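Local coordinates for protein geranyltranstransferase (Methylococcus capsulatus, PDB 3TS7) that probably makes farnesyl diphosphate by joining isopentenyl diphosphate to an allylic diphosphate, with magnesium as cofactor, at residues C77-I82 and E149-A154; Y59-T64 and R197-A202; A190-S195 and H216-I221; P135-P140 and I145-T150. One frame throughout, in Å; residues are numbered along the deposited sequence.

How the interactions relate
All four contacts lie in one all-helical domain. Helix 141-155 serves interactions 1 and 4, centres about 11 Å apart, and helix 177-201 serves interactions 2 and 3, about 12 Å apart. The two pairs meet where Thr150 OG1 lies 2.9 Å from Arg197 NE, a probable hydrogen bond, and where Val79 CG1 packs on Leu198 CD1 at 3.6 Å. As in the family, the first aspartate-rich, probably magnesium-binding motif should lie at the C-terminal end of helix 73-90 (interaction 1) and just beyond, the second in the C-terminal half of helix 208-237 (interaction 3). The side chain of Ile192 is about 6 Å from a phosphate ion, probably from the crystallisation liquor.

Interaction 1 of 4, residues C77-I82 and E149-A154; sequences CAVEFI and ETLAKA
Leu151 is the one residue of 149-154 that reaches across to 77-82, where Ala78, Val79 and Ile82 receive it. Two residues earlier, Glu149 faces the dimer partner, hydrogen-bonding through OE1 to His129 of the second subunit. The next residue but one turns inward: Leu151 holds CG anti to its backbone N (chi1 -167°), which carries the isobutyl group out toward the other helix and sets its two methyls against Val79, Ile82 and Ala78. CD1 meets CG1 of Val79 at 3.8 Å, the two side chains crossing at a slant. CD2 lies 3.7 Å from CG1 of Ile82, which also meets CD1, and these two side chains approach tip to tip. The CB of Ala78 is a looser 4.3 Å from the same CD2. Replacing Leu151 with an alanine would probably open a gap between the helices and leave Val79 CG1 and Ile82 CG1 without their common partner. Farther on, Ala154 packs on Ala194 of helix 177-201. No hydrogen bond joins the two segments, and their axes stay 11.3 Å apart, a wide spacing that one long side chain bridges. With the axes running nearly parallel, at 17°, this is apolar packing between helices 73-90 and 141-155 in the interior of the all-alpha isoprenoid synthase fold.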
loop_
_atom_site.group_PDB
_atom_site.type_symbol
_atom_site.label_atom_id
_atom_site.label_comp_id
_atom_site.label_asym_id
_atom_site.label_seq_id
_atom_site.Cartn_x
_atom_site.Cartn_y
_atom_site.Cartn_z
ATOM N N CYS B 77 2.138 -14.654 -0.732
ATOM C CA CYS B 77 1.817 -13.867 0.460
ATOM C C CYS B 77 1.505 -12.414 0.143
ATOM O O CYS B 77 0.648 -11.845 0.795
ATOM C CB CYS B 77 2.978 -13.885 1.460
ATOM S SG CYS B 77 3.252 -15.482 2.194
ATOM N N ALA B 78 2.251 -11.828 -0.809
ATOM C CA ALA B 78 2.090 -10.430 -1.227
ATOM C C ALA B 78 0.696 -10.187 -1.764
ATOM O O ALA B 78 0.051 -9.210 -1.365
ATOM C CB ALA B 78 3.130 -10.033 -2.278
ATOM N N VAL B 79 0.217 -11.068 -2.655
ATOM C CA VAL B 79 -1.148 -10.882 -3.181
ATOM C C VAL B 79 -2.202 -11.120 -2.125
ATOM O O VAL B 79 -3.228 -10.459 -2.138
ATOM C CB VAL B 79 -1.483 -11.702 -4.477
ATOM C CG1 VAL B 79 -0.732 -11.156 -5.659
ATOM C CG2 VAL B 79 -1.229 -13.204 -4.286
ATOM N N GLU B 80 -1.948 -12.046 -1.199
ATOM C CA GLU B 80 -2.898 -12.321 -0.129
ATOM C C GLU B 80 -2.984 -11.186 0.902
ATOM O O GLU B 80 -4.078 -10.912 1.424
ATOM C CB GLU B 80 -2.586 -13.653 0.567
ATOM C CG GLU B 80 -3.627 -14.119 1.579
ATOM C CD GLU B 80 -4.965 -14.520 0.950
ATOM O OE1 GLU B 80 -5.837 -15.043 1.673
ATOM O OE2 GLU B 80 -5.160 -14.317 -0.261
ATOM N N PHE B 81 -1.843 -10.548 1.188
ATOM C CA PHE B 81 -1.810 -9.368 2.060
ATOM C C PHE B 81 -2.683 -8.256 1.474
ATOM O O PHE B 81 -3.489 -7.664 2.194
ATOM C CB PHE B 81 -0.370 -8.844 2.267
ATOM C CG PHE B 81 0.470 -9.662 3.238
ATOM C CD1 PHE B 81 -0.123 -10.483 4.197
ATOM C CD2 PHE B 81 1.860 -9.540 3.237
ATOM C CE1 PHE B 81 0.670 -11.219 5.119
ATOM C CE2 PHE B 81 2.657 -10.275 4.147
ATOM C CZ PHE B 81 2.056 -11.117 5.077
ATOM N N ILE B 82 -2.524 -7.997 0.171
ATOM C CA ILE B 82 -3.310 -6.986 -0.529
ATOM C C ILE B 82 -4.789 -7.319 -0.431
ATOM O O ILE B 82 -5.581 -6.464 -0.020
ATOM C CB ILE B 82 -2.893 -6.807 -2.012
ATOM C CG1 ILE B 82 -1.474 -6.243 -2.132
ATOM C CG2 ILE B 82 -3.834 -5.849 -2.735
ATOM C CD1 ILE B 82 -1.296 -4.806 -1.610
ATOM N N GLU B 149 5.717 -3.526 -9.785
ATOM C CA GLU B 149 4.869 -2.752 -10.695
ATOM C C GLU B 149 3.530 -3.420 -10.942
ATOM O O GLU B 149 2.495 -2.747 -10.930
ATOM C CB GLU B 149 5.587 -2.434 -12.014
ATOM C CG GLU B 149 4.682 -1.835 -13.144
ATOM C CD GLU B 149 3.840 -0.604 -12.737
ATOM O OE1 GLU B 149 4.080 0.022 -11.675
ATOM O OE2 GLU B 149 2.905 -0.261 -13.494
ATOM N N THR B 150 3.557 -4.743 -11.121
ATOM C CA THR B 150 2.355 -5.530 -11.311
ATOM C C THR B 150 1.413 -5.357 -10.144
ATOM O O THR B 150 0.220 -5.072 -10.336
ATOM C CB THR B 150 2.691 -7.031 -11.479
ATOM O OG1 THR B 150 3.329 -7.206 -12.739
ATOM C CG2 THR B 150 1.429 -7.893 -11.405
ATOM N N LEU B 151 1.942 -5.501 -8.928
ATOM C CA LEU B 151 1.086 -5.440 -7.747
ATOM C C LEU B 151 0.555 -4.012 -7.530
ATOM O O LEU B 151 -0.610 -3.822 -7.144
ATOM C CB LEU B 151 1.797 -5.969 -6.493
ATOM C CG LEU B 151 0.882 -6.227 -5.276
ATOM C CD1 LEU B 151 -0.015 -7.444 -5.454
ATOM C CD2 LEU B 151 1.736 -6.407 -4.017
ATOM N N ALA B 152 1.387 -3.019 -7.809
ATOM C CA ALA B 152 0.983 -1.638 -7.600
ATOM C C ALA B 152 -0.120 -1.247 -8.587
ATOM O O ALA B 152 -1.083 -0.629 -8.188
ATOM C CB ALA B 152 2.156 -0.715 -7.725
ATOM N N LYS B 153 0.005 -1.659 -9.853
ATOM C CA LYS B 153 -0.986 -1.325 -10.878
ATOM C C LYS B 153 -2.303 -2.049 -10.614
ATOM O O LYS B 153 -3.387 -1.452 -10.747
ATOM C CB LYS B 153 -0.444 -1.622 -12.279
ATOM C CG LYS B 153 -1.115 -0.843 -13.427
ATOM C CD LYS B 153 -1.023 -1.629 -14.736
ATOM C CE LYS B 153 -0.956 -0.731 -15.978
ATOM N NZ LYS B 153 0.417 -0.631 -16.585
ATOM N N ALA B 154 -2.213 -3.310 -10.190
ATOM C CA ALA B 154 -3.396 -4.090 -9.841
ATOM C C ALA B 154 -4.131 -3.639 -8.581
ATOM O O ALA B 154 -5.349 -3.820 -8.472
ATOM C CB ALA B 154 -3.059 -5.584 -9.746
#

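Interaction 2 of 4, residues Y59-T64 and R197-A202; sequences YATGQT and RLACLA
Close packing of helix 53-65 on helix 177-201, within the helical core of the domain, brings Thr61 and Gly62 against Ala199. The CA atoms of Gly62 and Ala199 are only 5.2 Å apart, a spacing consistent with the small residues on both sides. The methyl of Ala199 makes most of the contact: its CB sits 3.7 Å from CG2 of Thr61 and 3.9 Å from the backbone N of Gly62, so that it rests partly on a side chain and partly on bare main chain. Thr61 offers carbon to this neighbour because CG2 stands anti to the backbone N, while OG1 (chi1 -60°) turns back along its own helix to hydrogen-bond the carbonyl O of Leu57. The threonine hydroxyl is thus satisfied within one helix, and the contact itself contains no hydrogen bond. Small residues here let two helices of the all-alpha isoprenoid synthase fold pack closely, the axes of the short segments 8.3 Å apart and running in broadly the same direction at 36°. Beside the alanine, the SG of Cys200 brushes the same CG2 of Thr61 at 4.2 Å, a looser touch than that of the alanine methyl. The side chain of Cys200 also packs on Phe211 and Leu214 of helix 208-237, and Leu72 from a loop packs on Ala199.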
loop_
_atom_site.group_PDB
_atom_site.type_symbol
_atom_site.label_atom_id
_atom_site.label_comp_id
_atom_site.label_asym_id
_atom_site.label_seq_id
_atom_site.Cartn_x
_atom_site.Cartn_y
_atom_site.Cartn_z
ATOM N N TYR B 59 0.481 -20.439 -6.827
ATOM C CA TYR B 59 1.139 -21.738 -6.724
ATOM C C TYR B 59 0.794 -22.637 -7.922
ATOM O O TYR B 59 1.674 -23.271 -8.490
ATOM C CB TYR B 59 0.778 -22.432 -5.409
ATOM C CG TYR B 59 1.415 -21.836 -4.149
ATOM C CD1 TYR B 59 2.801 -21.657 -4.042
ATOM C CD2 TYR B 59 0.620 -21.499 -3.054
ATOM C CE1 TYR B 59 3.372 -21.129 -2.867
ATOM C CE2 TYR B 59 1.170 -20.978 -1.893
ATOM C CZ TYR B 59 2.544 -20.801 -1.805
ATOM O OH TYR B 59 3.038 -20.281 -0.633
ATOM N N ALA B 60 -0.473 -22.656 -8.332
ATOM C CA ALA B 60 -0.881 -23.513 -9.459
ATOM C C ALA B 60 -0.271 -23.071 -10.766
ATOM O O ALA B 60 0.136 -23.906 -11.562
ATOM C CB ALA B 60 -2.413 -23.586 -9.575
ATOM N N THR B 61 -0.200 -21.760 -10.990
ATOM C CA THR B 61 0.451 -21.228 -12.184
ATOM C C THR B 61 1.940 -21.586 -12.196
ATOM O O THR B 61 2.467 -22.004 -13.216
ATOM C CB THR B 61 0.291 -19.691 -12.275
ATOM O OG1 THR B 61 -1.105 -19.373 -12.338
ATOM C CG2 THR B 61 0.997 -19.125 -13.490
ATOM N N GLY B 62 2.606 -21.441 -11.051
ATOM C CA GLY B 62 4.036 -21.752 -10.959
ATOM C C GLY B 62 4.362 -23.201 -11.281
ATOM O O GLY B 62 5.317 -23.485 -12.012
ATOM N N GLN B 63 3.559 -24.108 -10.738
ATOM C CA GLN B 63 3.700 -25.542 -10.993
ATOM C C GLN B 63 3.512 -25.858 -12.476
ATOM O O GLN B 63 4.200 -26.724 -13.022
ATOM C CB GLN B 63 2.715 -26.348 -10.134
ATOM C CG GLN B 63 3.021 -27.820 -10.081
ATOM C CD GLN B 63 2.014 -28.586 -9.291
ATOM O OE1 GLN B 63 1.948 -28.477 -8.065
ATOM N NE2 GLN B 63 1.221 -29.387 -9.980
ATOM N N THR B 64 2.619 -25.111 -13.126
ATOM C CA THR B 64 2.299 -25.319 -14.535
ATOM C C THR B 64 3.459 -24.958 -15.446
ATOM O O THR B 64 3.754 -25.678 -16.396
ATOM C CB THR B 64 0.991 -24.557 -14.919
ATOM O OG1 THR B 64 -0.105 -25.148 -14.210
ATOM C CG2 THR B 64 0.698 -24.617 -16.421
ATOM N N ARG B 197 0.319 -13.419 -12.996
ATOM C CA ARG B 197 1.445 -12.759 -13.612
ATOM C C ARG B 197 2.699 -12.812 -12.715
ATOM O O ARG B 197 3.804 -12.961 -13.231
ATOM C CB ARG B 197 1.096 -11.318 -13.974
ATOM C CG ARG B 197 2.260 -10.505 -14.481
ATOM C CD ARG B 197 1.822 -9.181 -15.072
ATOM N NE ARG B 197 2.974 -8.339 -15.390
ATOM C CZ ARG B 197 3.721 -8.450 -16.480
ATOM N NH1 ARG B 197 3.461 -9.383 -17.390
ATOM N NH2 ARG B 197 4.741 -7.627 -16.652
ATOM N N LEU B 198 2.516 -12.709 -11.395
ATOM C CA LEU B 198 3.649 -12.792 -10.456
ATOM C C LEU B 198 4.417 -14.106 -10.602
ATOM O O LEU B 198 5.658 -14.101 -10.639
ATOM C CB LEU B 198 3.176 -12.659 -9.008
ATOM C CG LEU B 198 2.663 -11.274 -8.555
ATOM C CD1 LEU B 198 2.534 -11.171 -7.074
ATOM C CD2 LEU B 198 3.574 -10.238 -9.054
ATOM N N ALA B 199 3.665 -15.205 -10.678
ATOM C CA ALA B 199 4.244 -16.534 -10.955
ATOM C C ALA B 199 4.988 -16.574 -12.277
ATOM O O ALA B 199 6.091 -17.122 -12.350
ATOM C CB ALA B 199 3.179 -17.629 -10.893
ATOM N N CYS B 200 4.395 -15.990 -13.319
ATOM C CA CYS B 200 5.048 -15.901 -14.610
ATOM C C CYS B 200 6.384 -15.157 -14.555
ATOM O O CYS B 200 7.357 -15.580 -15.188
ATOM C CB CYS B 200 4.109 -15.274 -15.647
ATOM S SG CYS B 200 2.666 -16.330 -16.078
ATOM N N LEU B 201 6.440 -14.080 -13.764
ATOM C CA LEU B 201 7.670 -13.287 -13.613
ATOM C C LEU B 201 8.769 -14.015 -12.820
ATOM O O LEU B 201 9.926 -13.604 -12.863
ATOM C CB LEU B 201 7.358 -11.925 -12.965
ATOM C CG LEU B 201 6.601 -10.919 -13.839
ATOM C CD1 LEU B 201 5.944 -9.794 -12.983
ATOM C CD2 LEU B 201 7.486 -10.354 -14.957
ATOM N N ALA B 202 8.402 -15.058 -12.078
ATOM C CA ALA B 202 9.396 -15.916 -11.407
ATOM C C ALA B 202 9.964 -17.031 -12.308
ATOM O O ALA B 202 10.712 -17.918 -11.833
ATOM C CB ALA B 202 8.824 -16.482 -10.125
#

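Interaction 3 of 4, residues A190-S195 and H216-I221; sequences ALIRAS and HYAKCI
Arg193 lays its side chain along that of Lys219, the two lying alongside each other and pointing the same way. The aliphatic part comes first: CG of Arg193 touches CB of Ala218 and the backbone N of Lys219, each at 3.8 Å. A bend at its third torsion (chi3 78°) then swings the guanidinium round, and the extended lysine chain passes over one face of it, with Lys219 CD 3.7 Å above the plane and offset toward the rim. The cationic ends are near neighbours, Arg193 NH2 being 4.5 Å from Lys219 NZ, but Arg193 NH1 forms a salt bridge with Asp215, which is likely to offset the repulsion. Placed one helix after the other in the chain, 177-201 and 208-237 form a helical hairpin; the short segments run antiparallel at 146°, with their axes 8.6 Å apart. Ala218 sits where the backbones come nearest, its CA 5.1 Å from the CA of Arg193, and its small methyl permits this approach. An alanine in place of Arg193 would probably leave Asp215 without its charged mate and uncover the methylenes of Lys219. Deeper in, Ile192 sends CG2 to the carbonyl O of Ala218 at 3.8 Å, and it also packs on Leu57 of helix 53-65, as does Ile221 from the other helix of the pair.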
loop_
_atom_site.group_PDB
_atom_site.type_symbol
_atom_site.label_atom_id
_atom_site.label_comp_id
_atom_site.label_asym_id
_atom_site.label_seq_id
_atom_site.Cartn_x
_atom_site.Cartn_y
_atom_site.Cartn_z
ATOM N N ALA B 190 -8.162 -7.457 -11.524
ATOM C CA ALA B 190 -6.764 -7.028 -11.612
ATOM C C ALA B 190 -5.886 -7.813 -10.631
ATOM O O ALA B 190 -4.802 -8.257 -11.008
ATOM C CB ALA B 190 -6.624 -5.499 -11.415
ATOM N N LEU B 191 -6.372 -8.032 -9.406
ATOM C CA LEU B 191 -5.560 -8.723 -8.394
ATOM C C LEU B 191 -5.461 -10.228 -8.673
ATOM O O LEU B 191 -4.461 -10.860 -8.334
ATOM C CB LEU B 191 -6.074 -8.477 -6.966
ATOM C CG LEU B 191 -5.142 -8.869 -5.807
ATOM C CD1 LEU B 191 -3.808 -8.126 -5.899
ATOM C CD2 LEU B 191 -5.801 -8.677 -4.439
ATOM N N ILE B 192 -6.497 -10.798 -9.289
ATOM C CA ILE B 192 -6.471 -12.211 -9.692
ATOM C C ILE B 192 -5.461 -12.407 -10.812
ATOM O O ILE B 192 -4.638 -13.327 -10.760
ATOM C CB ILE B 192 -7.892 -12.704 -10.098
ATOM C CG1 ILE B 192 -8.714 -12.981 -8.837
ATOM C CG2 ILE B 192 -7.825 -13.961 -10.962
ATOM C CD1 ILE B 192 -10.211 -12.938 -9.080
ATOM N N ARG B 193 -5.489 -11.526 -11.812
ATOM C CA ARG B 193 -4.510 -11.567 -12.883
ATOM C C ARG B 193 -3.107 -11.298 -12.367
ATOM O O ARG B 193 -2.145 -11.867 -12.890
ATOM C CB ARG B 193 -4.849 -10.555 -13.974
ATOM C CG ARG B 193 -6.184 -10.897 -14.703
ATOM C CD ARG B 193 -6.746 -9.692 -15.373
ATOM N NE ARG B 193 -6.061 -9.406 -16.625
ATOM C CZ ARG B 193 -6.494 -8.527 -17.523
ATOM N NH1 ARG B 193 -5.821 -8.351 -18.641
ATOM N NH2 ARG B 193 -7.610 -7.826 -17.300
ATOM N N ALA B 194 -2.987 -10.442 -11.345
ATOM C CA ALA B 194 -1.651 -10.181 -10.749
ATOM C C ALA B 194 -1.111 -11.452 -10.158
ATOM O O ALA B 194 0.067 -11.721 -10.298
ATOM C CB ALA B 194 -1.727 -9.086 -9.652
ATOM N N SER B 195 -1.964 -12.232 -9.501
ATOM C CA SER B 195 -1.519 -13.474 -8.852
ATOM C C SER B 195 -0.885 -14.451 -9.840
ATOM O O SER B 195 0.083 -15.153 -9.519
ATOM C CB SER B 195 -2.687 -14.146 -8.153
ATOM O OG SER B 195 -3.320 -13.212 -7.317
ATOM N N HIS B 216 -5.077 -14.251 -19.916
ATOM C CA HIS B 216 -6.459 -14.480 -20.424
ATOM C C HIS B 216 -7.216 -15.531 -19.633
ATOM O O HIS B 216 -8.401 -15.345 -19.338
ATOM C CB HIS B 216 -6.483 -14.789 -21.935
ATOM C CG HIS B 216 -7.815 -14.514 -22.568
ATOM N ND1 HIS B 216 -8.358 -13.247 -22.634
ATOM C CD2 HIS B 216 -8.727 -15.341 -23.132
ATOM C CE1 HIS B 216 -9.542 -13.306 -23.218
ATOM N NE2 HIS B 216 -9.788 -14.564 -23.534
ATOM N N TYR B 217 -6.538 -16.618 -19.237
ATOM C CA TYR B 217 -7.128 -17.603 -18.318
ATOM C C TYR B 217 -7.584 -16.912 -17.028
ATOM O O TYR B 217 -8.705 -17.145 -16.522
ATOM C CB TYR B 217 -6.105 -18.729 -18.009
ATOM C CG TYR B 217 -6.450 -19.604 -16.841
ATOM C CD1 TYR B 217 -7.243 -20.748 -17.006
ATOM C CD2 TYR B 217 -5.994 -19.303 -15.561
ATOM C CE1 TYR B 217 -7.567 -21.547 -15.928
ATOM C CE2 TYR B 217 -6.309 -20.099 -14.483
ATOM C CZ TYR B 217 -7.084 -21.226 -14.669
ATOM O OH TYR B 217 -7.407 -22.012 -13.587
ATOM N N ALA B 218 -6.691 -16.086 -16.482
ATOM C CA ALA B 218 -6.945 -15.382 -15.216
ATOM C C ALA B 218 -8.136 -14.412 -15.325
ATOM O O ALA B 218 -9.054 -14.436 -14.477
ATOM C CB ALA B 218 -5.659 -14.647 -14.764
ATOM N N LYS B 219 -8.141 -13.639 -16.405
ATOM C CA LYS B 219 -9.217 -12.669 -16.705
ATOM C C LYS B 219 -10.583 -13.353 -16.832
ATOM O O LYS B 219 -11.575 -12.912 -16.227
ATOM C CB LYS B 219 -8.893 -11.890 -17.985
ATOM C CG LYS B 219 -9.970 -10.860 -18.358
ATOM C CD LYS B 219 -9.610 -10.090 -19.598
ATOM C CE LYS B 219 -10.567 -8.912 -19.809
ATOM N NZ LYS B 219 -10.142 -8.126 -20.994
ATOM N N CYS B 220 -10.611 -14.463 -17.581
ATOM C CA CYS B 220 -11.853 -15.212 -17.808
ATOM C C CYS B 220 -12.366 -15.888 -16.540
ATOM O O CYS B 220 -13.558 -15.833 -16.268
ATOM C CB CYS B 220 -11.697 -16.209 -18.975
ATOM S SG CYS B 220 -11.368 -15.442 -20.558
ATOM N N ILE B 221 -11.500 -16.497 -15.719
ATOM C CA ILE B 221 -12.047 -17.079 -14.490
ATOM C C ILE B 221 -12.544 -16.016 -13.489
ATOM O O ILE B 221 -13.522 -16.247 -12.770
ATOM C CB ILE B 221 -11.143 -18.134 -13.787
ATOM C CG1 ILE B 221 -9.944 -17.504 -13.110
ATOM C CG2 ILE B 221 -10.708 -19.257 -14.772
ATOM C CD1 ILE B 221 -9.039 -18.551 -12.453
#

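Interaction 4 of 4, residues P135-P140 and I145-T150; sequences PSIAVP and IAMIET
Two successive inverse gamma turns, centred on Ile137 and Ala138, fold 135-140 tightly and present Ile137 to Met147 of the following helix. The second turn is closed by the backbone N of Val139 bonding to the O of Ile137 at 2.9 Å; the bond of the first, from Ala138 N to Ser136 O, is weak. Met147 does most of the touching from its side. Its chain is fully extended beyond CG (chi2 180°), so the thioether reaches out to the loop, where SD lies 3.9 Å from CG2 of Ile137 and CE 4.0 Å from that same methyl. The two side chains slide past each other in opposite directions. Val139 adds a looser touch, its CG1 4.3 Å from Met147 CE. Pro75, at the start of helix 73-90, packs on both Ile137 and Met147, while Ala202 covers Val139 and the methionine from another loop. Met147 also packs on Leu198 of helix 177-201. With Pro140 at the N-cap of helix 141-155, the arrangement is a short loop joining helices 113-133 and 141-155, folded back on the helix it introduces, in the all-alpha isoprenoid synthase fold.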
loop_
_atom_site.group_PDB
_atom_site.type_symbol
_atom_site.label_atom_id
_atom_site.label_comp_id
_atom_site.label_asym_id
_atom_site.label_seq_id
_atom_site.Cartn_x
_atom_site.Cartn_y
_atom_site.Cartn_z
ATOM N N PRO B 135 14.272 -12.500 0.426
ATOM C CA PRO B 135 15.398 -13.110 -0.278
ATOM C C PRO B 135 15.048 -14.446 -0.942
ATOM O O PRO B 135 15.739 -14.864 -1.872
ATOM C CB PRO B 135 16.451 -13.293 0.825
ATOM C CG PRO B 135 15.675 -13.421 2.085
ATOM C CD PRO B 135 14.449 -12.550 1.896
ATOM N N SER B 136 13.976 -15.088 -0.482
ATOM C CA SER B 136 13.487 -16.328 -1.090
ATOM C C SER B 136 12.894 -16.103 -2.491
ATOM O O SER B 136 12.782 -17.045 -3.274
ATOM C CB SER B 136 12.481 -17.024 -0.177
ATOM O OG SER B 136 11.305 -16.257 -0.035
ATOM N N ILE B 137 12.541 -14.862 -2.823
ATOM C CA ILE B 137 12.147 -14.546 -4.196
ATOM C C ILE B 137 13.399 -14.355 -5.032
ATOM O O ILE B 137 13.739 -13.234 -5.446
ATOM C CB ILE B 137 11.202 -13.304 -4.313
ATOM C CG1 ILE B 137 10.149 -13.309 -3.201
ATOM C CG2 ILE B 137 10.519 -13.272 -5.707
ATOM C CD1 ILE B 137 9.220 -12.055 -3.205
ATOM N N ALA B 138 14.090 -15.464 -5.292
ATOM C CA ALA B 138 15.412 -15.415 -5.919
ATOM C C ALA B 138 15.304 -15.320 -7.444
ATOM O O ALA B 138 15.497 -16.303 -8.172
ATOM C CB ALA B 138 16.260 -16.623 -5.471
ATOM N N VAL B 139 14.964 -14.123 -7.922
ATOM C CA VAL B 139 14.775 -13.857 -9.340
ATOM C C VAL B 139 15.643 -12.655 -9.721
ATOM O O VAL B 139 16.124 -11.952 -8.839
ATOM C CB VAL B 139 13.278 -13.532 -9.652
ATOM C CG1 VAL B 139 12.345 -14.627 -9.140
ATOM C CG2 VAL B 139 12.881 -12.180 -9.070
ATOM N N PRO B 140 15.856 -12.414 -11.027
ATOM C CA PRO B 140 16.639 -11.251 -11.442
ATOM C C PRO B 140 15.983 -9.935 -11.031
ATOM O O PRO B 140 14.760 -9.880 -10.815
ATOM C CB PRO B 140 16.675 -11.379 -12.966
ATOM C CG PRO B 140 16.557 -12.850 -13.212
ATOM C CD PRO B 140 15.640 -13.356 -12.148
ATOM N N ILE B 145 11.351 -6.046 -9.941
ATOM C CA ILE B 145 10.793 -4.712 -10.199
ATOM C C ILE B 145 9.460 -4.861 -10.917
ATOM O O ILE B 145 8.477 -4.231 -10.553
ATOM C CB ILE B 145 11.750 -3.886 -11.063
ATOM C CG1 ILE B 145 12.926 -3.444 -10.200
ATOM C CG2 ILE B 145 11.044 -2.661 -11.642
ATOM C CD1 ILE B 145 14.046 -2.829 -10.955
ATOM N N ALA B 146 9.428 -5.740 -11.913
ATOM C CA ALA B 146 8.189 -6.018 -12.637
ATOM C C ALA B 146 7.092 -6.579 -11.741
ATOM O O ALA B 146 5.928 -6.250 -11.930
ATOM C CB ALA B 146 8.464 -6.939 -13.824
ATOM N N MET B 147 7.444 -7.418 -10.764
ATOM C CA MET B 147 6.456 -7.926 -9.809
ATOM C C MET B 147 5.822 -6.815 -8.981
ATOM O O MET B 147 4.610 -6.834 -8.708
ATOM C CB MET B 147 7.097 -8.889 -8.826
ATOM C CG MET B 147 7.432 -10.249 -9.406
ATOM S SD MET B 147 8.183 -11.261 -8.138
ATOM C CE MET B 147 8.489 -12.768 -9.071
ATOM N N ILE B 148 6.669 -5.876 -8.566
ATOM C CA ILE B 148 6.236 -4.731 -7.744
ATOM C C ILE B 148 5.300 -3.856 -8.561
ATOM O O ILE B 148 4.198 -3.527 -8.098
ATOM C CB ILE B 148 7.440 -3.907 -7.211
ATOM C CG1 ILE B 148 8.280 -4.769 -6.252
ATOM C CG2 ILE B 148 6.955 -2.623 -6.526
ATOM C CD1 ILE B 148 9.740 -4.370 -6.174
ATOM N N GLU B 149 5.717 -3.526 -9.785
ATOM C CA GLU B 149 4.869 -2.752 -10.695
ATOM C C GLU B 149 3.530 -3.420 -10.942
ATOM O O GLU B 149 2.495 -2.747 -10.930
ATOM C CB GLU B 149 5.587 -2.434 -12.014
ATOM C CG GLU B 149 4.682 -1.835 -13.144
ATOM C CD GLU B 149 3.840 -0.604 -12.737
ATOM O OE1 GLU B 149 4.080 0.022 -11.675
ATOM O OE2 GLU B 149 2.905 -0.261 -13.494
ATOM N N THR B 150 3.557 -4.743 -11.121
ATOM C CA THR B 150 2.355 -5.530 -11.311
ATOM C C THR B 150 1.413 -5.357 -10.144
ATOM O O THR B 150 0.220 -5.072 -10.336
ATOM C CB THR B 150 2.691 -7.031 -11.479
ATOM O OG1 THR B 150 3.329 -7.206 -12.739
ATOM C CG2 THR B 150 1.429 -7.893 -11.405
#